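Local structure of endoglucanase EG-II (Hypocrea jecorina, 3QR3) at residues I59-V64 with I101-N106; N148-V153 with D185-G190. The protein probably hydrolyses internal beta-1,4-glucosidic bonds of cellulose as an endoglucanase, using the TIM-barrel catalytic domain of glycoside hydrolase family 5. All coordinates share one frame; numbering follows the deposited sequence.

Contact 1: residues I59-V64 with I101-N106; sequences IFRLPV and IVDIHN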
ATOM      1  N   ILE A  59      -4.595  -5.316   8.938  1.00 18.67           N
ATOM      2  CA  ILE A  59      -4.129  -4.130   8.232  1.00 17.85           C
ATOM      3  C   ILE A  59      -4.915  -3.907   6.939  1.00 18.39           C
ATOM      4  O   ILE A  59      -5.358  -4.858   6.299  1.00 19.69           O
ATOM      5  CB  ILE A  59      -2.614  -4.222   7.949  1.00 15.42           C
ATOM      6  CG1 ILE A  59      -2.049  -2.859   7.524  1.00 17.70           C
ATOM      7  CG2 ILE A  59      -2.327  -5.311   6.912  1.00 14.82           C
ATOM      8  CD1 ILE A  59      -0.558  -2.714   7.754  1.00 19.79           C
ATOM      9  N   PHE A  60      -5.122  -2.645   6.584  1.00 14.58           N
ATOM     10  CA  PHE A  60      -5.676  -2.297   5.273  1.00 16.86           C
ATOM     11  C   PHE A  60      -4.870  -1.176   4.662  1.00 16.72           C
ATOM     12  O   PHE A  60      -4.327  -0.334   5.367  1.00 17.77           O
ATOM     13  CB  PHE A  60      -7.158  -1.924   5.379  1.00 17.53           C
ATOM     14  CG  PHE A  60      -7.981  -3.029   5.956  1.00 14.73           C
ATOM     15  CD1 PHE A  60      -8.301  -4.129   5.190  1.00 16.05           C
ATOM     16  CD2 PHE A  60      -8.365  -3.000   7.283  1.00 17.26           C
ATOM     17  CE1 PHE A  60      -9.025  -5.188   5.723  1.00 17.21           C
ATOM     18  CE2 PHE A  60      -9.098  -4.044   7.826  1.00 18.73           C
ATOM     19  CZ  PHE A  60      -9.425  -5.142   7.042  1.00 22.30           C
ATOM     20  N   ARG A  61      -4.772  -1.194   3.342  1.00 19.08           N
ATOM     21  CA  ARG A  61      -4.082  -0.152   2.613  1.00 14.18           C
ATOM     22  C   ARG A  61      -5.136   0.613   1.834  1.00 15.64           C
ATOM     23  O   ARG A  61      -6.012   0.008   1.202  1.00 16.76           O
ATOM     24  CB  ARG A  61      -3.072  -0.785   1.666  1.00 11.59           C
ATOM     25  CG  ARG A  61      -2.199   0.187   0.894  1.00 15.92           C
ATOM     26  CD  ARG A  61      -0.975  -0.569   0.420  1.00 18.32           C
ATOM     27  NE  ARG A  61      -0.032   0.187  -0.404  1.00 18.07           N
ATOM     28  CZ  ARG A  61      -0.076   0.249  -1.729  1.00 21.89           C
ATOM     29  NH1 ARG A  61      -1.066  -0.338  -2.405  1.00 16.66           N
ATOM     30  NH2 ARG A  61       0.860   0.926  -2.378  1.00 21.62           N
ATOM     31  N   LEU A  62      -5.058   1.940   1.890  1.00 14.37           N
ATOM     32  CA  LEU A  62      -6.098   2.797   1.318  1.00 17.45           C
ATOM     33  C   LEU A  62      -5.504   3.719   0.262  1.00 17.94           C
ATOM     34  O   LEU A  62      -5.121   4.864   0.558  1.00 14.24           O
ATOM     35  CB  LEU A  62      -6.767   3.622   2.421  1.00 19.89           C
ATOM     36  CG  LEU A  62      -7.255   2.877   3.674  1.00 26.99           C
ATOM     37  CD1 LEU A  62      -7.943   3.843   4.644  1.00 26.54           C
ATOM     38  CD2 LEU A  62      -8.203   1.743   3.315  1.00 19.87           C
ATOM     39  N   PRO A  63      -5.417   3.222  -0.978  1.00 16.56           N
ATOM     40  CA  PRO A  63      -4.825   3.970  -2.086  1.00 16.26           C
ATOM     41  C   PRO A  63      -5.622   5.215  -2.387  1.00 18.59           C
ATOM     42  O   PRO A  63      -6.851   5.154  -2.416  1.00 15.68           O
ATOM     43  CB  PRO A  63      -4.949   3.003  -3.269  1.00 21.30           C
ATOM     44  CG  PRO A  63      -5.107   1.679  -2.673  1.00 16.10           C
ATOM     45  CD  PRO A  63      -5.864   1.888  -1.398  1.00 17.51           C
ATOM     46  N   VAL A  64      -4.932   6.329  -2.617  1.00 15.85           N
ATOM     47  CA  VAL A  64      -5.612   7.562  -2.999  1.00 18.06           C
ATOM     48  C   VAL A  64      -4.700   8.413  -3.868  1.00 16.54           C
ATOM     49  O   VAL A  64      -3.473   8.414  -3.697  1.00 15.04           O
ATOM     50  CB  VAL A  64      -6.091   8.364  -1.772  1.00 14.74           C
ATOM     51  CG1 VAL A  64      -4.925   8.651  -0.847  1.00 15.74           C
ATOM     52  CG2 VAL A  64      -6.775   9.674  -2.225  1.00 12.55           C
ATOM     53  N   ILE A 101      -2.828   1.879   6.119  1.00 16.52           N
ATOM     54  CA  ILE A 101      -1.797   2.464   5.272  1.00 15.18           C
ATOM     55  C   ILE A 101      -2.377   3.503   4.326  1.00 19.12           C
ATOM     56  O   ILE A 101      -3.210   3.189   3.456  1.00 17.62           O
ATOM     57  CB  ILE A 101      -1.049   1.398   4.447  1.00 15.79           C
ATOM     58  CG1 ILE A 101      -0.482   0.308   5.349  1.00 17.50           C
ATOM     59  CG2 ILE A 101       0.067   2.053   3.628  1.00 18.81           C
ATOM     60  CD1 ILE A 101       0.161  -0.845   4.584  1.00 16.25           C
ATOM     61  N   VAL A 102      -1.954   4.746   4.519  1.00 17.75           N
ATOM     62  CA  VAL A 102      -2.309   5.829   3.614  1.00 16.95           C
ATOM     63  C   VAL A 102      -1.340   5.745   2.446  1.00 17.71           C
ATOM     64  O   VAL A 102      -0.135   5.906   2.622  1.00 18.35           O
ATOM     65  CB  VAL A 102      -2.205   7.194   4.325  1.00 17.40           C
ATOM     66  CG1 VAL A 102      -2.366   8.366   3.326  1.00 16.77           C
ATOM     67  CG2 VAL A 102      -3.245   7.287   5.435  1.00 16.82           C
ATOM     68  N   ASP A 103      -1.856   5.440   1.262  1.00 19.40           N
ATOM     69  CA  ASP A 103      -0.999   5.178   0.100  1.00 18.81           C
ATOM     70  C   ASP A 103      -1.243   6.205  -0.990  1.00 16.59           C
ATOM     71  O   ASP A 103      -2.338   6.269  -1.554  1.00 18.97           O
ATOM     72  CB  ASP A 103      -1.247   3.763  -0.445  1.00 20.31           C
ATOM     73  CG  ASP A 103      -0.939   3.636  -1.935  1.00 26.95           C
ATOM     74  OD1 ASP A 103       0.148   4.071  -2.366  1.00 23.80           O
ATOM     75  OD2 ASP A 103      -1.784   3.080  -2.680  1.00 28.09           O
ATOM     76  N   ILE A 104      -0.229   7.017  -1.275  1.00 17.93           N
ATOM     77  CA  ILE A 104      -0.319   7.995  -2.357  1.00 15.45           C
ATOM     78  C   ILE A 104      -0.012   7.274  -3.668  1.00 16.13           C
ATOM     79  O   ILE A 104       1.115   6.869  -3.902  1.00 17.03           O
ATOM     80  CB  ILE A 104       0.648   9.172  -2.126  1.00 20.09           C
ATOM     81  CG1 ILE A 104       0.351   9.837  -0.779  1.00 19.59           C
ATOM     82  CG2 ILE A 104       0.507  10.214  -3.230  1.00 18.02           C
ATOM     83  CD1 ILE A 104      -1.055  10.432  -0.691  1.00 15.24           C
ATOM     84  N   HIS A 105      -1.028   7.089  -4.507  1.00 14.54           N
ATOM     85  CA  HIS A 105      -0.924   6.151  -5.623  1.00 15.53           C
ATOM     86  C   HIS A 105      -0.411   6.867  -6.886  1.00 17.07           C
ATOM     87  O   HIS A 105      -1.120   6.951  -7.887  1.00 19.32           O
ATOM     88  CB  HIS A 105      -2.301   5.512  -5.871  1.00 21.86           C
ATOM     89  CG  HIS A 105      -2.244   4.074  -6.284  1.00 19.15           C
ATOM     90  ND1 HIS A 105      -1.872   3.062  -5.419  1.00 24.03           N
ATOM     91  CD2 HIS A 105      -2.515   3.478  -7.469  1.00 14.27           C
ATOM     92  CE1 HIS A 105      -1.916   1.904  -6.058  1.00 21.37           C
ATOM     93  NE2 HIS A 105      -2.307   2.130  -7.302  1.00 23.27           N
ATOM     94  N   ASN A 106       0.819   7.378  -6.845  1.00 18.70           N
ATOM     95  CA  ASN A 106       1.269   8.285  -7.907  1.00 16.69           C
ATOM     96  C   ASN A 106       2.536   7.959  -8.702  1.00 15.62           C
ATOM     97  O   ASN A 106       2.961   8.760  -9.529  1.00 17.02           O
ATOM     98  CB  ASN A 106       1.354   9.712  -7.384  1.00 14.83           C
ATOM     99  CG  ASN A 106       0.037  10.436  -7.471  1.00 17.95           C
ATOM    100  OD1 ASN A 106      -0.169  11.258  -8.359  1.00 17.02           O
ATOM    101  ND2 ASN A 106      -0.868  10.135  -6.548  1.00 16.24           N
TER

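Contact 2: residues N148-V153 with D185-G190; sequences NEPHDV and DWQSAG. With SO4 (sulfate ion), chain C; SO4 (sulfate ion), chain D.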
ATOM      1  N   ASN A 148       3.379   4.996  -4.087  1.00 16.31           N
ATOM      2  CA  ASN A 148       3.124   3.748  -4.774  1.00 17.73           C
ATOM      3  C   ASN A 148       3.991   3.628  -6.032  1.00 17.53           C
ATOM      4  O   ASN A 148       3.974   4.506  -6.897  1.00 18.91           O
ATOM      5  CB  ASN A 148       1.640   3.664  -5.152  1.00 17.46           C
ATOM      6  CG  ASN A 148       1.292   2.365  -5.843  1.00 20.35           C
ATOM      7  OD1 ASN A 148       1.236   1.319  -5.208  1.00 18.01           O
ATOM      8  ND2 ASN A 148       1.041   2.429  -7.146  1.00 21.39           N
ATOM      9  N   GLU A 149       4.766   2.554  -6.104  1.00 14.63           N
ATOM     10  CA  GLU A 149       5.455   2.130  -7.331  1.00 16.10           C
ATOM     11  C   GLU A 149       6.252   3.182  -8.113  1.00 19.22           C
ATOM     12  O   GLU A 149       5.983   3.415  -9.301  1.00 16.27           O
ATOM     13  CB  GLU A 149       4.479   1.382  -8.253  1.00 15.73           C
ATOM     14  CG  GLU A 149       4.003   0.090  -7.607  1.00 16.41           C
ATOM     15  CD  GLU A 149       3.322  -0.863  -8.560  1.00 24.04           C
ATOM     16  OE1 GLU A 149       3.106  -0.485  -9.724  1.00 24.04           O
ATOM     17  OE2 GLU A 149       3.017  -2.003  -8.132  1.00 24.51           O
ATOM     18  N   PRO A 150       7.257   3.801  -7.459  1.00 16.64           N
ATOM     19  CA  PRO A 150       8.217   4.565  -8.252  1.00 15.87           C
ATOM     20  C   PRO A 150       8.793   3.663  -9.324  1.00 19.09           C
ATOM     21  O   PRO A 150       8.986   2.465  -9.078  1.00 17.11           O
ATOM     22  CB  PRO A 150       9.318   4.915  -7.234  1.00 15.16           C
ATOM     23  CG  PRO A 150       8.610   4.915  -5.902  1.00 18.32           C
ATOM     24  CD  PRO A 150       7.625   3.763  -6.032  1.00 17.78           C
ATOM     25  N   HIS A 151       9.058   4.229 -10.496  1.00 13.65           N
ATOM     26  CA  HIS A 151       9.675   3.480 -11.580  1.00 17.91           C
ATOM     27  C   HIS A 151      10.423   4.425 -12.509  1.00 15.93           C
ATOM     28  O   HIS A 151      10.020   5.573 -12.697  1.00 17.85           O
ATOM     29  CB  HIS A 151       8.627   2.697 -12.369  1.00 18.68           C
ATOM     30  CG  HIS A 151       7.614   3.563 -13.061  1.00 18.34           C
ATOM     31  ND1 HIS A 151       7.784   4.022 -14.349  1.00 23.38           N
ATOM     32  CD2 HIS A 151       6.421   4.051 -12.642  1.00 16.84           C
ATOM     33  CE1 HIS A 151       6.738   4.754 -14.698  1.00 25.56           C
ATOM     34  NE2 HIS A 151       5.891   4.781 -13.684  1.00 22.42           N
ATOM     35  N   ASP A 152      11.503   3.927 -13.096  1.00 19.80           N
ATOM     36  CA  ASP A 152      12.291   4.711 -14.026  1.00 22.63           C
ATOM     37  C   ASP A 152      12.638   6.078 -13.440  1.00 23.22           C
ATOM     38  O   ASP A 152      12.547   7.088 -14.124  1.00 26.79           O
ATOM     39  CB  ASP A 152      11.527   4.863 -15.343  1.00 25.17           C
ATOM     40  CG  ASP A 152      11.041   3.524 -15.886  1.00 27.04           C
ATOM     41  OD1 ASP A 152      11.893   2.710 -16.295  1.00 32.23           O
ATOM     42  OD2 ASP A 152       9.811   3.285 -15.901  1.00 30.74           O
ATOM     43  N   VAL A 153      13.016   6.111 -12.164  1.00 19.32           N
ATOM     44  CA  VAL A 153      13.537   7.342 -11.573  1.00 15.86           C
ATOM     45  C   VAL A 153      15.012   7.156 -11.198  1.00 21.25           C
ATOM     46  O   VAL A 153      15.506   6.030 -11.162  1.00 20.79           O
ATOM     47  CB  VAL A 153      12.729   7.773 -10.327  1.00 16.31           C
ATOM     48  CG1 VAL A 153      11.233   7.859 -10.654  1.00 18.76           C
ATOM     49  CG2 VAL A 153      12.973   6.808  -9.159  1.00 20.96           C
ATOM     50  N   ASP A 185      11.746   0.279  -9.828  1.00 16.98           N
ATOM     51  CA  ASP A 185      11.202  -0.896 -10.505  1.00 23.09           C
ATOM     52  C   ASP A 185       9.815  -1.294  -9.990  1.00 21.22           C
ATOM     53  O   ASP A 185       9.552  -2.464  -9.733  1.00 18.01           O
ATOM     54  CB  ASP A 185      12.165  -2.077 -10.386  1.00 20.38           C
ATOM     55  CG  ASP A 185      13.327  -1.981 -11.362  1.00 24.23           C
ATOM     56  OD1 ASP A 185      13.103  -2.148 -12.582  1.00 25.19           O
ATOM     57  OD2 ASP A 185      14.464  -1.744 -10.906  1.00 21.93           O
ATOM     58  N   TRP A 186       8.936  -0.309  -9.854  1.00 21.63           N
ATOM     59  CA  TRP A 186       7.566  -0.546  -9.426  1.00 16.89           C
ATOM     60  C   TRP A 186       7.543  -1.238  -8.063  1.00 17.57           C
ATOM     61  O   TRP A 186       6.658  -2.048  -7.779  1.00 15.20           O
ATOM     62  CB  TRP A 186       6.824  -1.385 -10.467  1.00 15.66           C
ATOM     63  CG  TRP A 186       7.008  -0.906 -11.870  1.00 19.10           C
ATOM     64  CD1 TRP A 186       8.028  -1.230 -12.722  1.00 18.71           C
ATOM     65  CD2 TRP A 186       6.131  -0.038 -12.608  1.00 23.30           C
ATOM     66  NE1 TRP A 186       7.845  -0.605 -13.937  1.00 22.51           N
ATOM     67  CE2 TRP A 186       6.691   0.132 -13.893  1.00 18.68           C
ATOM     68  CE3 TRP A 186       4.927   0.612 -12.305  1.00 25.32           C
ATOM     69  CZ2 TRP A 186       6.093   0.929 -14.874  1.00 24.76           C
ATOM     70  CZ3 TRP A 186       4.336   1.411 -13.281  1.00 21.49           C
ATOM     71  CH2 TRP A 186       4.915   1.554 -14.550  1.00 21.87           C
ATOM     72  N   GLN A 187       8.521  -0.917  -7.224  1.00 17.46           N
ATOM     73  CA  GLN A 187       8.619  -1.530  -5.900  1.00 18.57           C
ATOM     74  C   GLN A 187       8.824  -3.044  -5.911  1.00 16.20           C
ATOM     75  O   GLN A 187       8.636  -3.700  -4.890  1.00 14.05           O
ATOM     76  CB  GLN A 187       7.372  -1.215  -5.079  1.00 15.41           C
ATOM     77  CG  GLN A 187       7.349   0.192  -4.503  1.00 16.00           C
ATOM     78  CD  GLN A 187       6.154   0.397  -3.594  1.00 20.04           C
ATOM     79  OE1 GLN A 187       5.115   0.884  -4.029  1.00 20.94           O
ATOM     80  NE2 GLN A 187       6.280  -0.017  -2.334  1.00 20.03           N
ATOM     81  N   SER A 188       9.221  -3.608  -7.040  1.00 15.54           N
ATOM     82  CA  SER A 188       9.370  -5.061  -7.104  1.00 17.66           C
ATOM     83  C   SER A 188      10.332  -5.623  -6.066  1.00 17.07           C
ATOM     84  O   SER A 188      11.480  -5.177  -5.940  1.00 17.69           O
ATOM     85  CB  SER A 188       9.801  -5.525  -8.492  1.00 24.43           C
ATOM     86  OG  SER A 188      10.073  -6.919  -8.448  1.00 22.52           O
ATOM     87  N   ALA A 189       9.852  -6.611  -5.319  1.00 16.39           N
ATOM     88  CA  ALA A 189      10.673  -7.297  -4.336  1.00 15.45           C
ATOM     89  C   ALA A 189      11.851  -7.992  -5.020  1.00 17.76           C
ATOM     90  O   ALA A 189      12.905  -8.178  -4.421  1.00 18.27           O
ATOM     91  CB  ALA A 189       9.819  -8.314  -3.539  1.00 13.14           C
ATOM     92  N   GLY A 190      11.662  -8.385  -6.274  1.00 19.26           N
ATOM     93  CA  GLY A 190      12.710  -9.071  -7.017  1.00 21.64           C
ATOM     94  C   GLY A 190      13.890  -8.188  -7.400  1.00 24.22           C
ATOM     95  O   GLY A 190      15.020  -8.664  -7.516  1.00 23.63           O
TER
HETATM   96  S   SO4 C 340      11.838  -8.792 -10.861  1.00 37.20           S
HETATM   97  O1  SO4 C 340      11.373  -7.509 -10.364  0.70 25.35           O
HETATM   98  O2  SO4 C 340      13.297  -8.788 -10.967  0.47 24.38           O
HETATM   99  O3  SO4 C 340      11.429  -9.844  -9.929  0.46 22.38           O
HETATM  100  O4  SO4 C 340      11.242  -9.028 -12.171  1.00 35.41           O
HETATM  101  S   SO4 D 341       9.484  -1.675 -16.967  1.00 53.80           S
HETATM  102  O1  SO4 D 341       8.780  -0.397 -16.945  0.61 44.61           O
HETATM  103  O2  SO4 D 341      10.441  -1.683 -18.071  0.54 55.45           O
HETATM  104  O3  SO4 D 341      10.206  -1.848 -15.713  0.76 40.50           O
HETATM  105  O4  SO4 D 341       8.530  -2.763 -17.143  0.68 44.32           O
HETATM  106  O   HOH W   1       4.843  -3.934  -9.087  0.51 18.20           O
HETATM  107  O   HOH W   2      12.494   1.394 -12.568  1.00 21.99           O

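Contact 1: residues I59-V64 with I101-N106
Arg61 lies beside Ile101, and Pro63 beside Asp103, in two neighbouring parallel strands. The axes of 59-64 and 101-104 approach to 4.8 Å, with their directions 26° apart. Backbone hydrogen bonds pass to and fro between the two strands. Ile101 N gives the first, to Phe60 O at 2.8 Å. Leu62 N to Ile101 O, Val64 N to Asp103 O and His105 N to Val64 O follow the same pattern. The bond from Asp103 N to Leu62 O is weak, at 3.4 Å.

Arg61, Ile101, Pro63 and Asp103 point to the inner face of the barrel. The Arg61 chain is extended, with CG trans to the backbone N (chi1 -176°), and this carries its guanidinium over Asp103. Guanidinium and carboxylate are stacked, their planes 15° apart. Arg61 NH2 and Asp103 OD1, at 3.2 Å, form a salt bridge through charge alone, since no N-H points at the oxygen. The N-H groups are used elsewhere: NH1 bonds to Asn9 and makes a salt bridge with Glu260, and NH2 bonds to Asn148. On the Asp103 carboxylate, OD2 accepts a hydrogen bond from His105 ND1 on its syn lone pair, at 2.7 Å. This bond lies close to the imidazole plane and should limit rotation of the ring. Pro63 CB also packs against Asp103 OD2, at 3.2 Å. Farther down the strand, Ile59 CD1 meets Ile101 CD1 at 3.7 Å.

Leu62, Val64, Val102 and Ile104 face outward. Val64 CG1 is 4.3 Å from Ile104 CD1. Helix 80-95 covers this side through Tyr86 and Leu89, and helix 66-69 adds Leu69 over Val64 and Ile104. Strand 5-11 flanks strand 59-64 on the side away from strand 99-104, which itself pairs onward with strand 142-145.

Contact 2: residues N148-V153 with D185-G190
His151 and Trp186 form the tight part of this contact, an offset stack. The imidazole lies over the six-membered ring, with centroids 3.7 Å apart and planes within 4°. His151 CB sits over the five-membered ring, 3.6 Å from its centroid. Placing CG between the backbone N and carbonyl carbon (chi1 63°) lays the imidazole along the indole. At the indole edge, Glu149 OE1 approaches Trp186 CE3 at 3.3 Å, its carboxylate nearly perpendicular to the ring. Replacing Trp186 with an alanine would probably leave one face of His151 without its stacking partner and the Glu149 carboxylate less confined.

Two direct bonds join the loops. Glu149 N gives a nearly straight bond to Gln187 OE1 at 2.7 Å (172°), and Trp186 N bonds to Pro150 O at 2.9 Å. Gln187 NE2 is held by the carbonyl of Asp217.

The margins are looser and bridged by water. At one end Asp152 is exposed, yet its OD2 accepts from His151 ND1 at 2.7 Å, and one water bridges Asp152 N and Asp185 N. At the other end a second water links Glu149 OE2 to Trp186 O. Trp186 NE1 bonds to O1 of a sulfate at 3.2 Å and weakly to O3; the ion probably comes from the crystallisation liquor.

Asn148, Glu149 and Pro150 are the Asn-Glu-Pro signature of family 5, whose glutamate is the acid/base in relatives. Glu149 OE2 bonds to His219 of strand 214-219, and its side chain also touches Glu260 of strand 256-261. Behind the loops, Pro150 packs on Trp158 of helix 155-171.

Contact 1 comes first along the chain and closes before contact 2 opens. Their centres are 16 Å apart in one barrel. Contact 1 pairs two adjacent strands, 59-64 and 99-104. Contact 2 joins the loops that follow strands 142-145 and 179-182. The two meet at Asn148. Asn148 OD1 lies 2.9 Å from Arg61 NH2, a probable hydrogen bond. Asn148 N probably bonds to Ile104 O, also at 2.9 Å. The buried polar cluster of contact 1 thus reaches the loop carrying Glu149. This is consistent with the family plan, in which the active site lies at the C-terminal ends of the barrel strands.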